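Long-range contact in Exo-arabinanase (PDB 3A72), which hydrolyses arabinan, probably releasing arabinobiose from chain ends as an exo-acting alpha-L-arabinanase built on a six-bladed beta-propeller: residues Asp17-Arg27 against Ala38-Glu46. Sequence-based numbering, arbitrary orientation.
Sequences DYIVPRTLYPR and ATWENYSPE. With AHR (alpha-L-arabinofuranose), chain B.
Glu41 and Leu24 face each other as an antiparallel hydrogen-bonded pair in the two inner strands of a propeller blade, with Leu24 O receiving Glu41 N at 2.8 Å. Their side chains run side by side in the same direction, Leu24 CD2 lying 3.4 Å from Glu41 OE1. Glu41 CG stands anti to the carbonyl carbon (chi1 -62°) and the chain is extended beyond it, which carries the carboxylate past Leu24 to the bound arabinofuranose. There Glu41 OE2 accepts a hydrogen bond from the sugar O5 (2.7 Å) and another from Gln82 N. Glu41 OE1 accepts Tyr43 OH at 2.6 Å, met from above the carboxylate plane, so both oxygens are held. Tyr25 CB packs on the carboxyl carbon of Glu41, and the Tyr25 ring is turned only 16° from that carboxylate plane.

Beside this polar cluster, Pro21, which follows a cis peptide bond, sets CG over one face of the Tyr43 ring, 3.9 Å from its centroid, a CH-pi contact. Further along strand 23-30, a beta bulge shifts the register by one between Leu24 and Arg27, and the paired bonds of Arg27 with Thr39 resume beyond it.

Before Thr23 and after Asn42 the strands give way to loops. Ile19 N still binds Tyr43 O, and Ser44 CA sits over the centre of the Tyr18 ring, 3.8 Å from its centroid. On the solvent side, the exposed Asp17 touches Pro45 CG through its backbone O (3.5 Å), while its carboxylate stays looser, OD2 4.2 Å from that carbon.

Tyr43 OH at Glu41 OE1 and Gln82 N at Glu41 OE2 together limit rotation of the carboxylate and leave OE2 placed to accept from the sugar O5.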
loop_
_atom_site.group_PDB
_atom_site.type_symbol
_atom_site.label_atom_id
_atom_site.label_comp_id
_atom_site.label_asym_id
_atom_site.label_seq_id
_atom_site.Cartn_x
_atom_site.Cartn_y
_atom_site.Cartn_z
ATOM N N ASP A 17 11.566 -19.933 -12.876
ATOM C CA ASP A 17 10.721 -20.964 -12.301
ATOM C C ASP A 17 9.772 -20.459 -11.181
ATOM O O ASP A 17 8.949 -21.224 -10.673
ATOM C CB ASP A 17 11.454 -22.192 -11.712
ATOM C CG ASP A 17 12.223 -22.040 -10.428
ATOM O OD1 ASP A 17 12.453 -20.914 -10.054
ATOM O OD2 ASP A 17 12.655 -23.035 -9.820
ATOM N N TYR A 18 9.831 -19.193 -10.812
ATOM C CA TYR A 18 8.751 -18.619 -10.037
ATOM C C TYR A 18 7.513 -18.637 -10.899
ATOM O O TYR A 18 7.555 -18.655 -12.119
ATOM C CB TYR A 18 9.108 -17.202 -9.572
ATOM C CG TYR A 18 9.922 -17.087 -8.323
ATOM C CD1 TYR A 18 10.765 -18.058 -7.861
ATOM C CD2 TYR A 18 9.798 -15.888 -7.595
ATOM C CE1 TYR A 18 11.502 -17.901 -6.695
ATOM C CE2 TYR A 18 10.518 -15.749 -6.442
ATOM C CZ TYR A 18 11.381 -16.736 -5.988
ATOM O OH TYR A 18 12.077 -16.561 -4.798
ATOM N N ILE A 19 6.344 -18.618 -10.232
ATOM C CA ILE A 19 5.070 -18.747 -10.931
ATOM C C ILE A 19 4.580 -17.385 -11.315
ATOM O O ILE A 19 4.455 -16.547 -10.414
ATOM C CB ILE A 19 4.083 -19.467 -9.979
ATOM C CG1 ILE A 19 4.682 -20.814 -9.560
ATOM C CG2 ILE A 19 2.758 -19.625 -10.627
ATOM C CD1 ILE A 19 3.840 -21.538 -8.608
ATOM N N VAL A 20 4.263 -17.176 -12.596
ATOM C CA VAL A 20 3.717 -15.890 -13.072
ATOM C C VAL A 20 2.605 -15.446 -12.138
ATOM O O VAL A 20 1.721 -16.265 -11.832
ATOM C CB VAL A 20 3.221 -16.085 -14.511
ATOM C CG1 VAL A 20 2.336 -14.933 -14.985
ATOM C CG2 VAL A 20 4.403 -16.169 -15.463
ATOM N N PRO A 21 2.622 -14.221 -11.630
ATOM C CA PRO A 21 3.427 -13.086 -12.068
ATOM C C PRO A 21 4.832 -13.002 -11.503
ATOM O O PRO A 21 5.567 -12.084 -11.881
ATOM C CB PRO A 21 2.589 -11.906 -11.552
ATOM C CG PRO A 21 2.002 -12.400 -10.267
ATOM C CD PRO A 21 1.594 -13.819 -10.628
ATOM N N ARG A 22 5.237 -13.910 -10.643
ATOM C CA ARG A 22 6.570 -14.040 -10.054
ATOM C C ARG A 22 6.820 -13.051 -8.909
ATOM O O ARG A 22 7.203 -13.449 -7.808
ATOM C CB ARG A 22 7.688 -14.029 -11.079
ATOM C CG ARG A 22 7.546 -15.095 -12.167
ATOM C CD ARG A 22 8.828 -15.273 -12.953
ATOM N NE ARG A 22 8.758 -16.349 -13.914
ATOM C CZ ARG A 22 8.360 -16.229 -15.173
ATOM N NH1 ARG A 22 7.929 -15.046 -15.664
ATOM N NH2 ARG A 22 8.395 -17.316 -15.946
ATOM N N THR A 23 6.605 -11.765 -9.213
ATOM C CA THR A 23 6.608 -10.717 -8.203
ATOM C C THR A 23 5.392 -9.852 -8.469
ATOM O O THR A 23 4.911 -9.756 -9.599
ATOM C CB THR A 23 7.890 -9.853 -8.257
ATOM O OG1 THR A 23 8.026 -9.166 -9.515
ATOM C CG2 THR A 23 9.131 -10.689 -8.115
ATOM N N LEU A 24 4.910 -9.186 -7.433
ATOM C CA LEU A 24 3.797 -8.256 -7.537
ATOM C C LEU A 24 3.678 -7.475 -6.240
ATOM O O LEU A 24 4.132 -7.985 -5.196
ATOM C CB LEU A 24 2.457 -9.030 -7.734
ATOM C CG LEU A 24 1.315 -8.215 -8.370
ATOM C CD1 LEU A 24 1.549 -7.972 -9.848
ATOM C CD2 LEU A 24 -0.019 -8.944 -8.149
ATOM N N TYR A 25 3.066 -6.308 -6.250
ATOM C CA TYR A 25 2.598 -5.637 -5.053
ATOM C C TYR A 25 3.772 -5.105 -4.222
ATOM O O TYR A 25 4.085 -5.607 -3.134
ATOM C CB TYR A 25 1.671 -6.533 -4.233
ATOM C CG TYR A 25 0.691 -5.782 -3.355
ATOM C CD1 TYR A 25 -0.659 -5.713 -3.718
ATOM C CD2 TYR A 25 1.094 -5.109 -2.195
ATOM C CE1 TYR A 25 -1.593 -5.014 -2.941
ATOM C CE2 TYR A 25 0.154 -4.416 -1.410
ATOM C CZ TYR A 25 -1.154 -4.379 -1.791
ATOM O OH TYR A 25 -2.119 -3.729 -1.031
ATOM N N PRO A 26 4.472 -4.083 -4.732
ATOM C CA PRO A 26 5.636 -3.555 -4.021
ATOM C C PRO A 26 5.213 -2.777 -2.811
ATOM O O PRO A 26 4.288 -1.951 -2.894
ATOM C CB PRO A 26 6.255 -2.603 -5.046
ATOM C CG PRO A 26 5.055 -2.091 -5.814
ATOM C CD PRO A 26 4.149 -3.294 -5.941
ATOM N N ARG A 27 5.918 -2.917 -1.710
ATOM C CA ARG A 27 5.782 -2.021 -0.548
ATOM C C ARG A 27 7.189 -1.775 -0.013
ATOM O O ARG A 27 8.095 -2.576 -0.158
ATOM C CB ARG A 27 4.830 -2.569 0.514
ATOM C CG ARG A 27 3.363 -2.575 0.062
ATOM C CD ARG A 27 2.810 -1.173 -0.005
ATOM N NE ARG A 27 1.385 -1.099 -0.333
ATOM C CZ ARG A 27 0.897 -0.935 -1.576
ATOM N NH1 ARG A 27 1.669 -0.896 -2.635
ATOM N NH2 ARG A 27 -0.417 -0.796 -1.707
ATOM N N ALA A 38 12.409 -2.991 1.281
ATOM C CA ALA A 38 11.446 -3.302 0.245
ATOM C C ALA A 38 10.986 -4.749 0.415
ATOM O O ALA A 38 11.751 -5.635 0.786
ATOM C CB ALA A 38 12.052 -3.112 -1.133
ATOM N N THR A 39 9.717 -4.973 0.085
ATOM C CA THR A 39 9.115 -6.293 0.024
ATOM C C THR A 39 8.076 -6.332 -1.088
ATOM O O THR A 39 7.788 -5.317 -1.763
ATOM C CB THR A 39 8.513 -6.673 1.392
ATOM O OG1 THR A 39 8.180 -8.065 1.401
ATOM C CG2 THR A 39 7.247 -5.909 1.690
ATOM N N TRP A 40 7.519 -7.508 -1.347
ATOM C CA TRP A 40 6.619 -7.791 -2.426
ATOM C C TRP A 40 6.040 -9.177 -2.230
ATOM O O TRP A 40 6.567 -9.982 -1.464
ATOM C CB TRP A 40 7.340 -7.693 -3.797
ATOM C CG TRP A 40 8.543 -8.558 -3.901
ATOM C CD1 TRP A 40 8.602 -9.854 -4.301
ATOM C CD2 TRP A 40 9.887 -8.182 -3.560
ATOM N NE1 TRP A 40 9.914 -10.249 -4.227
ATOM C CE2 TRP A 40 10.736 -9.299 -3.790
ATOM C CE3 TRP A 40 10.513 -7.006 -3.118
ATOM C CZ2 TRP A 40 12.095 -9.302 -3.564
ATOM C CZ3 TRP A 40 11.878 -6.991 -2.896
ATOM C CH2 TRP A 40 12.656 -8.123 -3.146
ATOM N N GLU A 41 4.958 -9.463 -2.927
ATOM C CA GLU A 41 4.449 -10.805 -3.107
ATOM C C GLU A 41 5.432 -11.605 -3.958
ATOM O O GLU A 41 5.781 -11.182 -5.076
ATOM C CB GLU A 41 3.103 -10.800 -3.832
ATOM C CG GLU A 41 1.990 -10.060 -3.082
ATOM C CD GLU A 41 0.717 -9.862 -3.863
ATOM O OE1 GLU A 41 0.664 -10.247 -5.066
ATOM O OE2 GLU A 41 -0.242 -9.254 -3.289
ATOM N N ASN A 42 5.898 -12.722 -3.409
ATOM C CA ASN A 42 7.024 -13.487 -3.966
ATOM C C ASN A 42 6.512 -14.868 -4.309
ATOM O O ASN A 42 6.259 -15.710 -3.403
ATOM C CB ASN A 42 8.131 -13.477 -2.921
ATOM C CG ASN A 42 9.458 -14.016 -3.407
ATOM O OD1 ASN A 42 9.910 -15.164 -3.006
ATOM N ND2 ASN A 42 10.097 -13.344 -4.217
ATOM N N TYR A 43 6.299 -15.112 -5.580
ATOM C CA TYR A 43 5.564 -16.311 -6.068
ATOM C C TYR A 43 6.529 -17.468 -6.330
ATOM O O TYR A 43 6.677 -17.987 -7.419
ATOM C CB TYR A 43 4.748 -15.962 -7.294
ATOM C CG TYR A 43 3.610 -15.000 -7.058
ATOM C CD1 TYR A 43 2.306 -15.456 -7.019
ATOM C CD2 TYR A 43 3.834 -13.624 -6.862
ATOM C CE1 TYR A 43 1.227 -14.609 -6.800
ATOM C CE2 TYR A 43 2.739 -12.774 -6.642
ATOM C CZ TYR A 43 1.458 -13.284 -6.600
ATOM O OH TYR A 43 0.368 -12.474 -6.391
ATOM N N SER A 44 7.170 -17.903 -5.268
ATOM C CA SER A 44 8.097 -19.029 -5.313
ATOM C C SER A 44 7.282 -20.322 -5.416
ATOM O O SER A 44 6.195 -20.457 -4.893
ATOM C CB SER A 44 9.021 -18.992 -4.137
ATOM O OG SER A 44 8.318 -19.023 -2.891
ATOM N N PRO A 45 7.877 -21.355 -6.065
ATOM C CA PRO A 45 7.202 -22.652 -6.080
ATOM C C PRO A 45 7.139 -23.272 -4.709
ATOM O O PRO A 45 8.069 -23.157 -3.895
ATOM C CB PRO A 45 8.142 -23.501 -6.982
ATOM C CG PRO A 45 9.187 -22.663 -7.483
ATOM C CD PRO A 45 9.163 -21.352 -6.782
ATOM N N GLU A 46 5.995 -23.911 -4.389
ATOM C CA GLU A 46 5.711 -24.471 -3.094
ATOM C C GLU A 46 5.590 -25.970 -3.190
ATOM O O GLU A 46 5.139 -26.486 -4.238
ATOM C CB GLU A 46 4.372 -23.906 -2.579
ATOM C CG GLU A 46 4.348 -22.386 -2.420
ATOM C CD GLU A 46 3.014 -21.920 -1.922
ATOM O OE1 GLU A 46 2.044 -21.990 -2.720
ATOM O OE2 GLU A 46 2.892 -21.506 -0.738
HETATM O O5 AHR B . -2.520 -8.809 -4.624
HETATM C C5 AHR B . -2.775 -10.006 -5.416
HETATM C C4 AHR B . -4.023 -9.778 -6.241
HETATM O O4 AHR B . -5.159 -9.644 -5.321
HETATM C C3 AHR B . -4.408 -11.015 -7.042
HETATM O O3 AHR B . -3.717 -11.068 -8.306
HETATM C C2 AHR B . -5.907 -10.742 -7.281
HETATM O O2 AHR B . -6.660 -11.955 -7.513
HETATM C C1 AHR B . -6.352 -10.076 -5.972
#